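Hypoxanthine-guanine phosphoribosyltransferase (Thermus thermophilus, PDB 3ACC) probably catalyses the magnesium-dependent salvage of hypoxanthine and guanine, joining each base to 5-phospho-alpha-D-ribose 1-diphosphate to give IMP or GMP with release of diphosphate. Local coordinates at residues I50-L55 with I99-I104; L132-R137 with F149-A154. All coordinates share one frame; numbering follows the deposited sequence.

The two contacts lie on the same parallel sheet, their centres about 17 Å apart, and both reach the bound GMP. Contact 1 packs helix 49-56 on the inner strand 97-102, which leads to D103 at the ribose hydroxyls; contact 2 pairs L132-R137 with F149-A154 and brings K134 to the guanine base. They meet directly at I104: its CD1 lies 3.6 Å from CE of K134 and 4.0 Å from CD1 of I151. Next to it, D103 O lies 3.0 Å from L132 N, a probable backbone hydrogen bond. T107, G108, D106 and T110, from the intervening chain, and V156 add further hydrogen bonds to the nucleotide.

Contact 1: I50-L55 with I99-I104; sequences IFMADL and IVVEDI. With 5GP (guanosine-5'-monophosphate), chain B.
F51, M52 and L55 of helix 49-56 settle on V101 of strand 97-102, an alpha-on-beta packing inside the type I phosphoribosyltransferase fold; the axes of 50-55 and 99-102 approach to 8.5 Å, at 127° between their directions. The apolar part centres on V101, whose two methyl branches are shared out. CG1 meets the F51 ring, 3.6 Å from CD2, the two side chains meeting at a slant. CD2 of F51 also comes within 3.3 Å of E102 O, oblique to the ring. The valine CG2 faces SD of M52 at 3.6 Å, these side chains crossing at about a right angle, and has CD2 of L55 farther off. With CG anti to the backbone N (chi1 179°) and a bend at chi2, the methionine chain brings its sulfur to that methyl; it also touches L41 and C43 of the adjacent strand 40-45. The F51 ring sits between strand 97-102 and V23 and L26 of helix 16-33, so the contact is buried and joins two layers of the core.

Beyond V101 the polar interactions lie where the chain turns a corner at D103. E102 and D103 are the paired acids of the family's PRPP-binding motif. The carboxylate of E102 bends back to accept D103 N at OE2, on the anti side, which helps to fix the acid beside the corner. D103 grips the GMP ribose with both oxygens: OD2 takes the hydroxyl O2' at 3.1 Å, and OD1 takes O3' at 2.7 Å while also receiving I104 N from above the carboxylate plane.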
ATOM      1  N   ILE A  50      -0.886  -3.898   1.852  1.00 12.59           N
ATOM      2  CA  ILE A  50       0.402  -4.579   1.930  1.00 13.29           C
ATOM      3  C   ILE A  50       0.365  -5.761   0.966  1.00 14.10           C
ATOM      4  O   ILE A  50       1.331  -6.021   0.246  1.00 15.53           O
ATOM      5  CB  ILE A  50       0.720  -5.067   3.368  1.00 15.14           C
ATOM      6  CG1 ILE A  50       0.889  -3.853   4.297  1.00 15.40           C
ATOM      7  CG2 ILE A  50       1.993  -5.918   3.357  1.00 13.14           C
ATOM      8  CD1 ILE A  50       1.406  -4.177   5.688  1.00 14.62           C
ATOM      9  N   PHE A  51      -0.754  -6.479   0.949  1.00 12.58           N
ATOM     10  CA  PHE A  51      -0.910  -7.596   0.029  1.00 13.74           C
ATOM     11  C   PHE A  51      -0.728  -7.038  -1.392  1.00 13.78           C
ATOM     12  O   PHE A  51      -0.031  -7.621  -2.222  1.00 14.70           O
ATOM     13  CB  PHE A  51      -2.304  -8.220   0.201  1.00 15.62           C
ATOM     14  CG  PHE A  51      -2.620  -9.308  -0.794  1.00 15.98           C
ATOM     15  CD1 PHE A  51      -1.684 -10.289  -1.100  1.00 14.99           C
ATOM     16  CD2 PHE A  51      -3.878  -9.373  -1.389  1.00 17.54           C
ATOM     17  CE1 PHE A  51      -1.997 -11.324  -1.984  1.00 15.83           C
ATOM     18  CE2 PHE A  51      -4.204 -10.401  -2.271  1.00 17.28           C
ATOM     19  CZ  PHE A  51      -3.259 -11.380  -2.568  1.00 16.35           C
ATOM     20  N   MET A  52      -1.340  -5.886  -1.651  1.00 14.11           N
ATOM     21  CA  MET A  52      -1.244  -5.222  -2.950  1.00 12.78           C
ATOM     22  C   MET A  52       0.214  -4.900  -3.297  1.00 13.14           C
ATOM     23  O   MET A  52       0.679  -5.195  -4.400  1.00 12.77           O
ATOM     24  CB  MET A  52      -2.050  -3.921  -2.925  1.00 14.49           C
ATOM     25  CG  MET A  52      -2.009  -3.117  -4.218  1.00 15.23           C
ATOM     26  SD  MET A  52      -3.119  -3.784  -5.468  1.00 17.72           S
ATOM     27  CE  MET A  52      -3.118  -2.448  -6.684  1.00 16.07           C
ATOM     28  N   ALA A  53       0.928  -4.296  -2.348  1.00 12.89           N
ATOM     29  CA  ALA A  53       2.328  -3.914  -2.548  1.00 13.88           C
ATOM     30  C   ALA A  53       3.205  -5.088  -2.951  1.00 14.50           C
ATOM     31  O   ALA A  53       3.974  -4.986  -3.900  1.00 16.21           O
ATOM     32  CB  ALA A  53       2.886  -3.265  -1.286  1.00  8.15           C
ATOM     33  N   ASP A  54       3.094  -6.199  -2.231  1.00 16.42           N
ATOM     34  CA  ASP A  54       3.895  -7.379  -2.552  1.00 17.15           C
ATOM     35  C   ASP A  54       3.424  -8.073  -3.823  1.00 17.10           C
ATOM     36  O   ASP A  54       4.235  -8.511  -4.631  1.00 17.50           O
ATOM     37  CB  ASP A  54       3.872  -8.378  -1.392  1.00 16.42           C
ATOM     38  CG  ASP A  54       4.556  -7.845  -0.155  1.00 16.55           C
ATOM     39  OD1 ASP A  54       5.121  -6.732  -0.222  1.00 19.41           O
ATOM     40  OD2 ASP A  54       4.532  -8.536   0.886  1.00 17.79           O
ATOM     41  N   LEU A  55       2.110  -8.170  -4.003  1.00 16.67           N
ATOM     42  CA  LEU A  55       1.559  -8.828  -5.184  1.00 16.01           C
ATOM     43  C   LEU A  55       1.966  -8.191  -6.516  1.00 17.70           C
ATOM     44  O   LEU A  55       2.438  -8.884  -7.427  1.00 16.62           O
ATOM     45  CB  LEU A  55       0.028  -8.873  -5.101  1.00 16.42           C
ATOM     46  CG  LEU A  55      -0.674  -9.623  -6.239  1.00 16.70           C
ATOM     47  CD1 LEU A  55      -0.215 -11.074  -6.248  1.00 16.90           C
ATOM     48  CD2 LEU A  55      -2.184  -9.548  -6.069  1.00 12.44           C
ATOM     49  N   ILE A  99      -8.776  -6.508 -11.900  1.00 16.54           N
ATOM     50  CA  ILE A  99      -8.439  -7.472 -10.870  1.00 17.30           C
ATOM     51  C   ILE A  99      -8.601  -6.785  -9.526  1.00 16.71           C
ATOM     52  O   ILE A  99      -7.861  -5.853  -9.204  1.00 16.82           O
ATOM     53  CB  ILE A  99      -6.986  -7.968 -10.964  1.00 17.26           C
ATOM     54  CG1 ILE A  99      -6.759  -8.707 -12.287  1.00 13.53           C
ATOM     55  CG2 ILE A  99      -6.683  -8.888  -9.765  1.00 15.32           C
ATOM     56  CD1 ILE A  99      -5.339  -9.188 -12.464  1.00 13.66           C
ATOM     57  N   VAL A 100      -9.575  -7.243  -8.749  1.00 17.06           N
ATOM     58  CA  VAL A 100      -9.823  -6.685  -7.428  1.00 16.70           C
ATOM     59  C   VAL A 100      -8.840  -7.317  -6.443  1.00 18.17           C
ATOM     60  O   VAL A 100      -8.637  -8.536  -6.448  1.00 16.86           O
ATOM     61  CB  VAL A 100     -11.266  -6.988  -6.957  1.00 17.76           C
ATOM     62  CG1 VAL A 100     -11.473  -6.489  -5.533  1.00 18.86           C
ATOM     63  CG2 VAL A 100     -12.266  -6.335  -7.897  1.00 17.21           C
ATOM     64  N   VAL A 101      -8.205  -6.487  -5.620  1.00 15.33           N
ATOM     65  CA  VAL A 101      -7.263  -6.994  -4.626  1.00 14.88           C
ATOM     66  C   VAL A 101      -7.853  -6.735  -3.247  1.00 14.83           C
ATOM     67  O   VAL A 101      -7.981  -5.591  -2.802  1.00 15.61           O
ATOM     68  CB  VAL A 101      -5.880  -6.320  -4.759  1.00 15.63           C
ATOM     69  CG1 VAL A 101      -4.916  -6.889  -3.715  1.00 12.57           C
ATOM     70  CG2 VAL A 101      -5.336  -6.559  -6.161  1.00 12.60           C
ATOM     71  N   GLU A 102      -8.227  -7.820  -2.585  1.00 13.80           N
ATOM     72  CA  GLU A 102      -8.860  -7.766  -1.280  1.00 15.67           C
ATOM     73  C   GLU A 102      -7.994  -8.385  -0.179  1.00 16.43           C
ATOM     74  O   GLU A 102      -7.078  -9.165  -0.463  1.00 13.87           O
ATOM     75  CB  GLU A 102     -10.193  -8.513  -1.366  1.00 18.89           C
ATOM     76  CG  GLU A 102     -11.038  -8.389  -0.142  1.00 25.54           C
ATOM     77  CD  GLU A 102     -11.542  -6.984   0.046  1.00 24.48           C
ATOM     78  OE1 GLU A 102     -12.488  -6.596  -0.670  1.00 26.87           O
ATOM     79  OE2 GLU A 102     -10.983  -6.272   0.901  1.00 24.65           O
ATOM     80  N   ASP A 103      -8.280  -8.041   1.077  1.00 15.75           N
ATOM     81  CA  ASP A 103      -7.519  -8.609   2.186  1.00 16.10           C
ATOM     82  C   ASP A 103      -8.077  -9.970   2.599  1.00 16.33           C
ATOM     83  O   ASP A 103      -7.378 -10.982   2.545  1.00 18.03           O
ATOM     84  CB  ASP A 103      -7.491  -7.650   3.391  1.00 16.13           C
ATOM     85  CG  ASP A 103      -8.873  -7.175   3.821  1.00 18.90           C
ATOM     86  OD1 ASP A 103      -9.875  -7.507   3.156  1.00 19.94           O
ATOM     87  OD2 ASP A 103      -8.952  -6.450   4.839  1.00 18.58           O
ATOM     88  N   ILE A 104      -9.340 -10.005   2.999  1.00 15.97           N
ATOM     89  CA  ILE A 104      -9.949 -11.258   3.411  1.00 16.08           C
ATOM     90  C   ILE A 104     -11.445 -11.260   3.137  1.00 15.65           C
ATOM     91  O   ILE A 104     -12.116 -10.243   3.304  1.00 16.30           O
ATOM     92  CB  ILE A 104      -9.690 -11.521   4.915  1.00 15.83           C
ATOM     93  CG1 ILE A 104     -10.400 -12.804   5.354  1.00 16.49           C
ATOM     94  CG2 ILE A 104     -10.142 -10.323   5.747  1.00 16.68           C
ATOM     95  CD1 ILE A 104      -9.994 -13.265   6.742  1.00 17.67           C
TER
HETATM   96  P   5GP B 817     -17.152  -9.356   4.517  1.00 21.63           P
HETATM   97  O1P 5GP B 817     -18.036  -9.962   5.532  1.00 20.89           O
HETATM   98  O2P 5GP B 817     -17.969  -8.244   3.707  1.00 24.43           O
HETATM   99  O3P 5GP B 817     -16.639 -10.487   3.494  1.00 18.86           O
HETATM  100  O5' 5GP B 817     -15.873  -8.715   5.283  1.00 22.83           O
HETATM  101  C5' 5GP B 817     -15.375  -7.626   4.514  1.00 25.22           C
HETATM  102  C4' 5GP B 817     -14.287  -6.890   5.302  1.00 24.04           C
HETATM  103  O4' 5GP B 817     -14.386  -7.196   6.730  1.00 23.10           O
HETATM  104  C3' 5GP B 817     -12.890  -7.385   4.890  1.00 23.43           C
HETATM  105  O3' 5GP B 817     -12.441  -6.722   3.709  1.00 24.71           O
HETATM  106  C2' 5GP B 817     -12.055  -7.001   6.112  1.00 23.64           C
HETATM  107  O2' 5GP B 817     -11.633  -5.631   6.063  1.00 27.31           O
HETATM  108  C1' 5GP B 817     -13.034  -7.244   7.282  1.00 21.78           C
HETATM  109  N9  5GP B 817     -12.711  -8.512   7.961  1.00 21.45           N
HETATM  110  C8  5GP B 817     -13.384  -9.707   7.877  1.00 19.91           C
HETATM  111  N7  5GP B 817     -12.790 -10.606   8.620  1.00 18.23           N
HETATM  112  C5  5GP B 817     -11.712 -10.044   9.219  1.00 18.81           C
HETATM  113  C6  5GP B 817     -10.695 -10.506  10.121  1.00 18.33           C
HETATM  114  O6  5GP B 817     -10.683 -11.661  10.519  1.00 19.37           O
HETATM  115  N1  5GP B 817      -9.728  -9.616  10.527  1.00 18.48           N
HETATM  116  C2  5GP B 817      -9.738  -8.311  10.078  1.00 17.00           C
HETATM  117  N2  5GP B 817      -8.764  -7.439  10.491  1.00 18.05           N
HETATM  118  N3  5GP B 817     -10.673  -7.882   9.244  1.00 17.47           N
HETATM  119  C4  5GP B 817     -11.656  -8.696   8.802  1.00 17.54           C

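Contact 2: L132-R137 with F149-A154; sequences LSKPSR and FEIEDA. With 5GP (guanosine-5'-monophosphate), chain B.
K134 NZ is gripped by four partners: N7 and O6 of the guanine base, each at 3.0 Å, the backbone O of A154 and a water. It thus reads the base's N7/O6 edge, which hypoxanthine shares, while A154 O is met from above its carbonyl plane, 43° out of it. The water accepts from NZ and donates to D153 OD1, bridging a lysine and an aspartate whose charged atoms are too far apart for a salt bridge; D106 adds a weak, long ion pair. The lysine chain leaves the backbone with CG opposite the carbonyl carbon (chi1 -62°) and bends at chi3, and its CG passes obliquely over I151, 3.5 Å from CG1. A methionine in its place would probably leave N7, O6 and A154 O without their shared donor and the water to D153 without its lysine donor.

The lysine follows strand 132-133, which pairs in parallel with the end of strand 146-150 in the PRTase sheet, L132 with F149 and S133 with E150. I151 N gives S133 O a straight bond of 2.9 Å (N-H...O angle 174°), whereas S133 N to F149 O is weak. On the face of L132 and F149, the leucine CD2 lies 3.9 Å from the phenylalanine CB, the two side chains meeting obliquely; L132 also packs on I104 and V156.

Past the strands the chain turns outward. The P135 ring lies across the E150 side chain, CG to CG 3.6 Å. A second water joins S136 N to I151 O. The R137 methylenes run over the D153 carboxylate, CD 3.5 Å from OD1; the guanidinium is nearly parallel to the carboxylate but points no N-H at it, its NH2 forming a salt bridge with D106.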
ATOM      1  N   LEU A 132      -6.877 -13.855   2.054  1.00 17.19           N
ATOM      2  CA  LEU A 132      -7.542 -14.853   2.881  1.00 17.98           C
ATOM      3  C   LEU A 132      -9.040 -15.016   2.636  1.00 19.11           C
ATOM      4  O   LEU A 132      -9.697 -14.134   2.076  1.00 18.19           O
ATOM      5  CB  LEU A 132      -7.337 -14.494   4.352  1.00 19.88           C
ATOM      6  CG  LEU A 132      -5.893 -14.284   4.821  1.00 21.19           C
ATOM      7  CD1 LEU A 132      -5.893 -13.615   6.194  1.00 21.44           C
ATOM      8  CD2 LEU A 132      -5.171 -15.626   4.863  1.00 19.49           C
ATOM      9  N   SER A 133      -9.572 -16.150   3.085  1.00 17.87           N
ATOM     10  CA  SER A 133     -10.996 -16.443   2.962  1.00 18.38           C
ATOM     11  C   SER A 133     -11.474 -17.389   4.072  1.00 19.01           C
ATOM     12  O   SER A 133     -10.836 -18.407   4.356  1.00 18.06           O
ATOM     13  CB  SER A 133     -11.298 -17.056   1.592  1.00 16.36           C
ATOM     14  OG  SER A 133     -12.680 -17.346   1.463  1.00 16.38           O
ATOM     15  N   LYS A 134     -12.585 -17.029   4.707  1.00 18.80           N
ATOM     16  CA  LYS A 134     -13.182 -17.836   5.774  1.00 20.14           C
ATOM     17  C   LYS A 134     -14.539 -18.322   5.249  1.00 18.59           C
ATOM     18  O   LYS A 134     -15.590 -17.843   5.669  1.00 18.33           O
ATOM     19  CB  LYS A 134     -13.361 -16.987   7.043  1.00 20.59           C
ATOM     20  CG  LYS A 134     -12.045 -16.467   7.625  1.00 21.47           C
ATOM     21  CD  LYS A 134     -12.237 -15.582   8.863  1.00 20.13           C
ATOM     22  CE  LYS A 134     -12.951 -14.273   8.530  1.00 21.64           C
ATOM     23  NZ  LYS A 134     -13.031 -13.368   9.716  1.00 18.45           N
ATOM     24  N   PRO A 135     -14.525 -19.295   4.327  1.00 18.63           N
ATOM     25  CA  PRO A 135     -15.743 -19.849   3.725  1.00 18.89           C
ATOM     26  C   PRO A 135     -16.835 -20.370   4.659  1.00 19.33           C
ATOM     27  O   PRO A 135     -17.997 -20.452   4.255  1.00 18.45           O
ATOM     28  CB  PRO A 135     -15.204 -20.926   2.784  1.00 17.50           C
ATOM     29  CG  PRO A 135     -13.979 -21.402   3.494  1.00 18.14           C
ATOM     30  CD  PRO A 135     -13.347 -20.102   3.954  1.00 18.83           C
ATOM     31  N   SER A 136     -16.487 -20.712   5.897  1.00 18.76           N
ATOM     32  CA  SER A 136     -17.501 -21.208   6.826  1.00 20.53           C
ATOM     33  C   SER A 136     -18.428 -20.074   7.230  1.00 21.58           C
ATOM     34  O   SER A 136     -19.527 -20.303   7.730  1.00 21.68           O
ATOM     35  CB  SER A 136     -16.853 -21.827   8.075  1.00 20.01           C
ATOM     36  OG  SER A 136     -16.084 -20.891   8.804  1.00 21.61           O
ATOM     37  N   ARG A 137     -17.974 -18.849   6.987  1.00 23.08           N
ATOM     38  CA  ARG A 137     -18.723 -17.644   7.320  1.00 23.24           C
ATOM     39  C   ARG A 137     -19.456 -17.067   6.106  1.00 23.07           C
ATOM     40  O   ARG A 137     -20.211 -16.105   6.231  1.00 21.52           O
ATOM     41  CB  ARG A 137     -17.756 -16.592   7.871  1.00 23.61           C
ATOM     42  CG  ARG A 137     -17.178 -16.918   9.245  1.00 24.63           C
ATOM     43  CD  ARG A 137     -17.982 -16.220  10.331  1.00 24.42           C
ATOM     44  NE  ARG A 137     -18.004 -14.774  10.107  1.00 26.00           N
ATOM     45  CZ  ARG A 137     -18.718 -13.909  10.820  1.00 28.65           C
ATOM     46  NH1 ARG A 137     -19.484 -14.337  11.815  1.00 30.06           N
ATOM     47  NH2 ARG A 137     -18.668 -12.613  10.536  1.00 28.71           N
ATOM     48  N   PHE A 149      -4.750 -18.071   1.088  1.00 18.19           N
ATOM     49  CA  PHE A 149      -4.996 -19.169   2.012  1.00 18.22           C
ATOM     50  C   PHE A 149      -6.455 -19.195   2.442  1.00 18.72           C
ATOM     51  O   PHE A 149      -7.055 -18.145   2.674  1.00 17.11           O
ATOM     52  CB  PHE A 149      -4.166 -18.999   3.289  1.00 17.12           C
ATOM     53  CG  PHE A 149      -2.706 -18.743   3.053  1.00 19.10           C
ATOM     54  CD1 PHE A 149      -1.789 -19.790   3.069  1.00 17.40           C
ATOM     55  CD2 PHE A 149      -2.241 -17.445   2.849  1.00 15.75           C
ATOM     56  CE1 PHE A 149      -0.427 -19.549   2.889  1.00 17.74           C
ATOM     57  CE2 PHE A 149      -0.880 -17.192   2.667  1.00 17.21           C
ATOM     58  CZ  PHE A 149       0.028 -18.245   2.689  1.00 16.80           C
ATOM     59  N   GLU A 150      -7.020 -20.394   2.543  1.00 18.67           N
ATOM     60  CA  GLU A 150      -8.387 -20.554   3.022  1.00 19.08           C
ATOM     61  C   GLU A 150      -8.163 -20.893   4.497  1.00 19.93           C
ATOM     62  O   GLU A 150      -7.333 -21.748   4.814  1.00 20.03           O
ATOM     63  CB  GLU A 150      -9.083 -21.716   2.305  1.00 20.09           C
ATOM     64  CG  GLU A 150     -10.463 -22.059   2.860  1.00 18.19           C
ATOM     65  CD  GLU A 150     -11.101 -23.223   2.130  1.00 19.02           C
ATOM     66  OE1 GLU A 150     -11.596 -23.029   0.997  1.00 16.03           O
ATOM     67  OE2 GLU A 150     -11.097 -24.337   2.686  1.00 18.71           O
ATOM     68  N   ILE A 151      -8.877 -20.222   5.393  1.00 17.83           N
ATOM     69  CA  ILE A 151      -8.694 -20.455   6.826  1.00 19.00           C
ATOM     70  C   ILE A 151      -9.991 -20.722   7.583  1.00 21.03           C
ATOM     71  O   ILE A 151     -11.094 -20.490   7.075  1.00 17.93           O
ATOM     72  CB  ILE A 151      -8.015 -19.239   7.501  1.00 18.57           C
ATOM     73  CG1 ILE A 151      -8.900 -17.999   7.322  1.00 15.51           C
ATOM     74  CG2 ILE A 151      -6.618 -19.009   6.903  1.00 13.83           C
ATOM     75  CD1 ILE A 151      -8.391 -16.754   8.010  1.00 17.45           C
ATOM     76  N   GLU A 152      -9.845 -21.210   8.812  1.00 22.52           N
ATOM     77  CA  GLU A 152     -10.996 -21.477   9.660  1.00 25.76           C
ATOM     78  C   GLU A 152     -11.526 -20.139  10.151  1.00 26.21           C
ATOM     79  O   GLU A 152     -10.888 -19.099   9.965  1.00 25.19           O
ATOM     80  CB  GLU A 152     -10.600 -22.339  10.861  1.00 26.24           C
ATOM     81  CG  GLU A 152      -9.555 -21.710  11.772  1.00 28.59           C
ATOM     82  CD  GLU A 152      -9.300 -22.539  13.024  1.00 30.90           C
ATOM     83  OE1 GLU A 152     -10.189 -22.588  13.906  1.00 29.21           O
ATOM     84  OE2 GLU A 152      -8.212 -23.149  13.117  1.00 32.40           O
ATOM     85  N   ASP A 153     -12.689 -20.166  10.788  1.00 26.48           N
ATOM     86  CA  ASP A 153     -13.289 -18.948  11.300  1.00 28.18           C
ATOM     87  C   ASP A 153     -12.519 -18.396  12.498  1.00 29.41           C
ATOM     88  O   ASP A 153     -12.414 -19.051  13.539  1.00 30.14           O
ATOM     89  CB  ASP A 153     -14.744 -19.210  11.685  1.00 30.79           C
ATOM     90  CG  ASP A 153     -15.417 -17.989  12.258  1.00 32.75           C
ATOM     91  OD1 ASP A 153     -14.983 -16.867  11.928  1.00 35.95           O
ATOM     92  OD2 ASP A 153     -16.385 -18.149  13.026  1.00 36.23           O
ATOM     93  N   ALA A 154     -11.975 -17.193  12.340  1.00 27.28           N
ATOM     94  CA  ALA A 154     -11.219 -16.541  13.406  1.00 26.52           C
ATOM     95  C   ALA A 154     -10.952 -15.096  13.019  1.00 25.35           C
ATOM     96  O   ALA A 154     -10.937 -14.760  11.836  1.00 27.37           O
ATOM     97  CB  ALA A 154      -9.895 -17.270  13.632  1.00 25.53           C
TER
HETATM   98  P   5GP B 817     -17.152  -9.356   4.517  1.00 21.63           P
HETATM   99  O1P 5GP B 817     -18.036  -9.962   5.532  1.00 20.89           O
HETATM  100  O2P 5GP B 817     -17.969  -8.244   3.707  1.00 24.43           O
HETATM  101  O3P 5GP B 817     -16.639 -10.487   3.494  1.00 18.86           O
HETATM  102  O5' 5GP B 817     -15.873  -8.715   5.283  1.00 22.83           O
HETATM  103  C5' 5GP B 817     -15.375  -7.626   4.514  1.00 25.22           C
HETATM  104  C4' 5GP B 817     -14.287  -6.890   5.302  1.00 24.04           C
HETATM  105  O4' 5GP B 817     -14.386  -7.196   6.730  1.00 23.10           O
HETATM  106  C3' 5GP B 817     -12.890  -7.385   4.890  1.00 23.43           C
HETATM  107  O3' 5GP B 817     -12.441  -6.722   3.709  1.00 24.71           O
HETATM  108  C2' 5GP B 817     -12.055  -7.001   6.112  1.00 23.64           C
HETATM  109  O2' 5GP B 817     -11.633  -5.631   6.063  1.00 27.31           O
HETATM  110  C1' 5GP B 817     -13.034  -7.244   7.282  1.00 21.78           C
HETATM  111  N9  5GP B 817     -12.711  -8.512   7.961  1.00 21.45           N
HETATM  112  C8  5GP B 817     -13.384  -9.707   7.877  1.00 19.91           C
HETATM  113  N7  5GP B 817     -12.790 -10.606   8.620  1.00 18.23           N
HETATM  114  C5  5GP B 817     -11.712 -10.044   9.219  1.00 18.81           C
HETATM  115  C6  5GP B 817     -10.695 -10.506  10.121  1.00 18.33           C
HETATM  116  O6  5GP B 817     -10.683 -11.661  10.519  1.00 19.37           O
HETATM  117  N1  5GP B 817      -9.728  -9.616  10.527  1.00 18.48           N
HETATM  118  C2  5GP B 817      -9.738  -8.311  10.078  1.00 17.00           C
HETATM  119  N2  5GP B 817      -8.764  -7.439  10.491  1.00 18.05           N
HETATM  120  N3  5GP B 817     -10.673  -7.882   9.244  1.00 17.47           N
HETATM  121  C4  5GP B 817     -11.656  -8.696   8.802  1.00 17.54           C
HETATM  122  O   HOH W   1     -14.627 -14.255  11.955  1.00 40.38           O
HETATM  123  O   HOH W   2     -13.797 -20.855   7.229  1.00 20.04           O